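Long-range contact in acyl-coenzyme A oxidase 3 (Yarrowia lipolytica, PDB 5YS9), which oxidises the acyl chains of acyl-CoA thioesters with FAD and molecular oxygen, giving trans-2-enoyl-CoA and hydrogen peroxide in peroxisomal beta-oxidation: residues Arg559-Ile570 / Leu582-Ser593. Numbering follows the deposited sequence.
Sequences RKHLVTAFYERI and LINLANLFTLWS
Phe-589 and Phe-566 interlock as reciprocal knobs between the antiparallel segments 559-570 and 582-593 of two consecutive helices in the C-terminal helical region; the segment axes come within 10.1 Å, their directions 169° apart. The Phe-589 side chain sits among Arg-559, Leu-562, Val-563 and Phe-566, with CE2 3.8 Å from Leu-562 CB. Phe-566 enters the hole formed by Leu-582, Leu-585, Ala-586 and Phe-589; the methyl of Ala-586 stands over the centre of its ring in a CH-pi contact, CB lying 3.9 Å from the centroid. Tyr-567 leaves its helix with CG beside the backbone N (chi1 -71°), which brings the ring against the Ala-586 methyl, CE1 3.3 Å from CB, and beside Thr-590 OG1, so that OH donates to Asn-587 OD1 at 2.6 Å. The phenol ring and amide plane are turned 70° apart, and the donor is tilted from the carbonyl plane. Since Asn-587 ND2 bonds to Lys-505 O and Tyr-622 OH, both ends of this buried amide are engaged. A phenylalanine in place of Tyr-567 would probably leave OD1 without this donor and the amide less firmly oriented. At the far end Arg-559 NE donates to Ser-593 OG (3.2 Å), which itself donates to Phe-589 O. Phe-361 of helix 349-385 meets Phe-589 edge-to-face. The contact thus combines an apolar interior of interlocked rings and aliphatic side chains with polar links, one of which passes from helix 547-573 through Asn-587 to helix 609-628.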
loop_
_atom_site.group_PDB
_atom_site.type_symbol
_atom_site.label_atom_id
_atom_site.label_comp_id
_atom_site.label_asym_id
_atom_site.label_seq_id
_atom_site.Cartn_x
_atom_site.Cartn_y
_atom_site.Cartn_z
ATOM N N ARG A 559 -20.553 -4.358 -1.937
ATOM C CA ARG A 559 -20.623 -4.104 -0.524
ATOM C C ARG A 559 -21.863 -4.708 0.142
ATOM O O ARG A 559 -21.808 -5.294 1.258
ATOM C CB ARG A 559 -20.583 -2.591 -0.270
ATOM C CG ARG A 559 -20.157 -2.242 1.130
ATOM C CD ARG A 559 -19.068 -3.210 1.600
ATOM N NE ARG A 559 -18.259 -2.618 2.621
ATOM C CZ ARG A 559 -17.151 -1.936 2.423
ATOM N NH1 ARG A 559 -16.682 -1.724 1.238
ATOM N NH2 ARG A 559 -16.522 -1.435 3.455
ATOM N N LYS A 560 -22.966 -4.544 -0.565
ATOM C CA LYS A 560 -24.238 -5.081 -0.188
ATOM C C LYS A 560 -24.171 -6.594 -0.185
ATOM O O LYS A 560 -24.674 -7.220 0.722
ATOM C CB LYS A 560 -25.312 -4.551 -1.137
ATOM C CG LYS A 560 -26.640 -5.267 -1.066
ATOM C CD LYS A 560 -26.866 -6.128 -2.289
ATOM C CE LYS A 560 -27.014 -7.582 -1.910
ATOM N NZ LYS A 560 -26.507 -8.472 -2.983
ATOM N N HIS A 561 -23.518 -7.185 -1.174
ATOM C CA HIS A 561 -23.334 -8.648 -1.147
ATOM C C HIS A 561 -22.532 -9.201 0.075
ATOM O O HIS A 561 -22.903 -10.227 0.647
ATOM C CB HIS A 561 -22.803 -9.197 -2.502
ATOM C CG HIS A 561 -23.129 -10.643 -2.704
ATOM N ND1 HIS A 561 -24.429 -11.108 -2.763
ATOM C CD2 HIS A 561 -22.333 -11.736 -2.779
ATOM C CE1 HIS A 561 -24.416 -12.425 -2.891
ATOM N NE2 HIS A 561 -23.157 -12.830 -2.907
ATOM N N LEU A 562 -21.449 -8.525 0.470
ATOM C CA LEU A 562 -20.690 -8.853 1.716
ATOM C C LEU A 562 -21.558 -8.812 2.967
ATOM O O LEU A 562 -21.475 -9.681 3.796
ATOM C CB LEU A 562 -19.498 -7.874 1.914
ATOM C CG LEU A 562 -18.303 -8.070 0.964
ATOM C CD1 LEU A 562 -17.513 -6.797 0.744
ATOM C CD2 LEU A 562 -17.415 -9.176 1.499
ATOM N N VAL A 563 -22.374 -7.768 3.085
ATOM C CA VAL A 563 -23.331 -7.595 4.182
ATOM C C VAL A 563 -24.334 -8.765 4.198
ATOM O O VAL A 563 -24.562 -9.419 5.205
ATOM C CB VAL A 563 -24.085 -6.248 3.991
ATOM C CG1 VAL A 563 -25.288 -6.121 4.930
ATOM C CG2 VAL A 563 -23.129 -5.062 4.141
ATOM N N THR A 564 -24.935 -9.020 3.052
ATOM C CA THR A 564 -25.924 -10.072 2.926
ATOM C C THR A 564 -25.343 -11.429 3.263
ATOM O O THR A 564 -25.895 -12.154 4.096
ATOM C CB THR A 564 -26.557 -9.994 1.535
ATOM O OG1 THR A 564 -27.486 -8.923 1.602
ATOM C CG2 THR A 564 -27.284 -11.224 1.154
ATOM N N ALA A 565 -24.200 -11.749 2.674
ATOM C CA ALA A 565 -23.582 -13.053 2.920
ATOM C C ALA A 565 -23.182 -13.263 4.373
ATOM O O ALA A 565 -23.346 -14.374 4.895
ATOM C CB ALA A 565 -22.403 -13.271 2.003
ATOM N N PHE A 566 -22.700 -12.213 5.044
ATOM C CA PHE A 566 -22.397 -12.341 6.472
ATOM C C PHE A 566 -23.644 -12.772 7.282
ATOM O O PHE A 566 -23.635 -13.797 7.959
ATOM C CB PHE A 566 -21.802 -11.023 7.013
ATOM C CG PHE A 566 -20.839 -11.180 8.185
ATOM C CD1 PHE A 566 -20.763 -12.344 8.962
ATOM C CD2 PHE A 566 -20.035 -10.107 8.544
ATOM C CE1 PHE A 566 -19.890 -12.426 10.054
ATOM C CE2 PHE A 566 -19.160 -10.187 9.636
ATOM C CZ PHE A 566 -19.098 -11.336 10.390
ATOM N N TYR A 567 -24.728 -12.009 7.165
ATOM C CA TYR A 567 -25.987 -12.306 7.897
ATOM C C TYR A 567 -26.619 -13.662 7.540
ATOM O O TYR A 567 -26.969 -14.444 8.437
ATOM C CB TYR A 567 -26.976 -11.157 7.704
ATOM C CG TYR A 567 -26.584 -9.881 8.442
ATOM C CD1 TYR A 567 -26.292 -9.898 9.804
ATOM C CD2 TYR A 567 -26.521 -8.636 7.782
ATOM C CE1 TYR A 567 -25.955 -8.730 10.491
ATOM C CE2 TYR A 567 -26.187 -7.455 8.469
ATOM C CZ TYR A 567 -25.900 -7.519 9.818
ATOM O OH TYR A 567 -25.598 -6.382 10.523
ATOM N N GLU A 568 -26.680 -13.957 6.235
ATOM C CA GLU A 568 -27.238 -15.229 5.730
ATOM C C GLU A 568 -26.518 -16.432 6.284
ATOM O O GLU A 568 -27.145 -17.440 6.591
ATOM C CB GLU A 568 -27.250 -15.305 4.176
ATOM C CG GLU A 568 -28.637 -15.189 3.517
ATOM C CD GLU A 568 -28.730 -14.180 2.352
ATOM O OE1 GLU A 568 -29.433 -13.148 2.539
ATOM O OE2 GLU A 568 -28.130 -14.406 1.257
ATOM N N ARG A 569 -25.199 -16.345 6.395
ATOM C CA ARG A 569 -24.383 -17.485 6.854
ATOM C C ARG A 569 -24.502 -17.653 8.366
ATOM O O ARG A 569 -24.436 -18.770 8.860
ATOM C CB ARG A 569 -22.889 -17.340 6.451
ATOM C CG ARG A 569 -22.555 -17.397 4.948
ATOM C CD ARG A 569 -22.806 -18.736 4.242
ATOM N NE ARG A 569 -22.410 -19.904 5.031
ATOM C CZ ARG A 569 -23.159 -20.987 5.267
ATOM N NH1 ARG A 569 -24.380 -21.138 4.754
ATOM N NH2 ARG A 569 -22.660 -21.955 6.024
ATOM N N ILE A 570 -24.674 -16.545 9.088
ATOM C CA ILE A 570 -24.923 -16.573 10.545
ATOM C C ILE A 570 -26.261 -17.259 10.829
ATOM O O ILE A 570 -26.317 -18.193 11.624
ATOM C CB ILE A 570 -24.899 -15.150 11.175
ATOM C CG1 ILE A 570 -23.476 -14.559 11.117
ATOM C CG2 ILE A 570 -25.373 -15.200 12.622
ATOM C CD1 ILE A 570 -23.366 -13.049 11.323
ATOM N N LEU A 582 -21.053 -13.129 16.689
ATOM C CA LEU A 582 -21.023 -12.915 15.249
ATOM C C LEU A 582 -21.915 -11.740 14.775
ATOM O O LEU A 582 -21.496 -10.938 13.924
ATOM C CB LEU A 582 -21.390 -14.202 14.541
ATOM C CG LEU A 582 -20.385 -15.361 14.626
ATOM C CD1 LEU A 582 -21.010 -16.589 13.992
ATOM C CD2 LEU A 582 -19.096 -15.023 13.912
ATOM N N ILE A 583 -23.128 -11.619 15.313
ATOM C CA ILE A 583 -24.023 -10.516 14.934
ATOM C C ILE A 583 -23.368 -9.195 15.292
ATOM O O ILE A 583 -23.464 -8.229 14.523
ATOM C CB ILE A 583 -25.452 -10.641 15.565
ATOM C CG1 ILE A 583 -26.271 -11.656 14.762
ATOM C CG2 ILE A 583 -26.241 -9.336 15.504
ATOM C CD1 ILE A 583 -27.339 -12.325 15.604
ATOM N N ASN A 584 -22.735 -9.168 16.468
ATOM C CA ASN A 584 -21.957 -8.033 16.934
ATOM C C ASN A 584 -20.887 -7.680 15.906
ATOM O O ASN A 584 -20.743 -6.537 15.564
ATOM C CB ASN A 584 -21.276 -8.349 18.297
ATOM C CG ASN A 584 -22.166 -8.099 19.518
ATOM O OD1 ASN A 584 -21.807 -8.544 20.594
ATOM N ND2 ASN A 584 -23.281 -7.376 19.375
ATOM N N LEU A 585 -20.131 -8.668 15.441
ATOM C CA LEU A 585 -19.174 -8.462 14.346
ATOM C C LEU A 585 -19.860 -7.921 13.110
ATOM O O LEU A 585 -19.411 -6.913 12.554
ATOM C CB LEU A 585 -18.464 -9.763 13.929
ATOM C CG LEU A 585 -17.053 -10.053 14.429
ATOM C CD1 LEU A 585 -16.453 -11.173 13.577
ATOM C CD2 LEU A 585 -16.152 -8.819 14.394
ATOM N N ALA A 586 -20.931 -8.622 12.693
ATOM C CA ALA A 586 -21.679 -8.293 11.457
ATOM C C ALA A 586 -22.247 -6.869 11.491
ATOM O O ALA A 586 -22.093 -6.097 10.540
ATOM C CB ALA A 586 -22.783 -9.310 11.205
ATOM N N ASN A 587 -22.836 -6.504 12.618
ATOM C CA ASN A 587 -23.362 -5.131 12.792
ATOM C C ASN A 587 -22.304 -4.090 12.699
ATOM O O ASN A 587 -22.552 -3.053 12.102
ATOM C CB ASN A 587 -24.120 -4.970 14.111
ATOM C CG ASN A 587 -25.498 -5.608 14.069
ATOM O OD1 ASN A 587 -25.843 -6.363 13.148
ATOM N ND2 ASN A 587 -26.298 -5.278 15.050
ATOM N N LEU A 588 -21.122 -4.374 13.260
ATOM C CA LEU A 588 -19.972 -3.443 13.178
ATOM C C LEU A 588 -19.564 -3.306 11.728
ATOM O O LEU A 588 -19.496 -2.196 11.209
ATOM C CB LEU A 588 -18.796 -3.907 14.040
ATOM C CG LEU A 588 -17.550 -3.010 14.094
ATOM C CD1 LEU A 588 -17.844 -1.509 14.384
ATOM C CD2 LEU A 588 -16.581 -3.576 15.115
ATOM N N PHE A 589 -19.384 -4.435 11.040
ATOM C CA PHE A 589 -19.079 -4.374 9.624
ATOM C C PHE A 589 -20.068 -3.449 8.906
ATOM O O PHE A 589 -19.672 -2.477 8.238
ATOM C CB PHE A 589 -19.064 -5.773 8.990
ATOM C CG PHE A 589 -18.826 -5.752 7.518
ATOM C CD1 PHE A 589 -17.627 -5.257 7.004
ATOM C CD2 PHE A 589 -19.820 -6.161 6.625
ATOM C CE1 PHE A 589 -17.422 -5.189 5.619
ATOM C CE2 PHE A 589 -19.605 -6.115 5.246
ATOM C CZ PHE A 589 -18.404 -5.640 4.747
ATOM N N THR A 590 -21.344 -3.733 9.102
ATOM C CA THR A 590 -22.367 -3.185 8.277
ATOM C C THR A 590 -22.576 -1.693 8.588
ATOM O O THR A 590 -22.727 -0.863 7.664
ATOM C CB THR A 590 -23.669 -4.010 8.403
ATOM O OG1 THR A 590 -23.463 -5.352 7.927
ATOM C CG2 THR A 590 -24.783 -3.373 7.601
ATOM N N LEU A 591 -22.573 -1.354 9.878
ATOM C CA LEU A 591 -22.746 0.034 10.293
ATOM C C LEU A 591 -21.516 0.890 10.002
ATOM O O LEU A 591 -21.622 2.088 9.724
ATOM C CB LEU A 591 -23.089 0.064 11.758
ATOM C CG LEU A 591 -24.503 -0.506 12.027
ATOM C CD1 LEU A 591 -24.647 -1.010 13.437
ATOM C CD2 LEU A 591 -25.557 0.563 11.746
ATOM N N TRP A 592 -20.340 0.273 10.098
ATOM C CA TRP A 592 -19.105 0.943 9.762
ATOM C C TRP A 592 -19.147 1.291 8.252
ATOM O O TRP A 592 -18.902 2.447 7.867
ATOM C CB TRP A 592 -17.879 0.085 10.183
ATOM C CG TRP A 592 -16.605 0.567 9.628
ATOM C CD1 TRP A 592 -15.895 1.652 10.031
ATOM C CD2 TRP A 592 -15.898 -0.000 8.538
ATOM N NE1 TRP A 592 -14.790 1.797 9.274
ATOM C CE2 TRP A 592 -14.749 0.802 8.336
ATOM C CE3 TRP A 592 -16.129 -1.093 7.689
ATOM C CZ2 TRP A 592 -13.806 0.547 7.315
ATOM C CZ3 TRP A 592 -15.192 -1.345 6.652
ATOM C CH2 TRP A 592 -14.041 -0.521 6.483
ATOM N N SER A 593 -19.528 0.299 7.433
ATOM C CA SER A 593 -19.655 0.470 5.988
ATOM C C SER A 593 -20.607 1.586 5.602
ATOM O O SER A 593 -20.362 2.287 4.620
ATOM C CB SER A 593 -20.154 -0.811 5.342
ATOM O OG SER A 593 -19.274 -1.874 5.567
#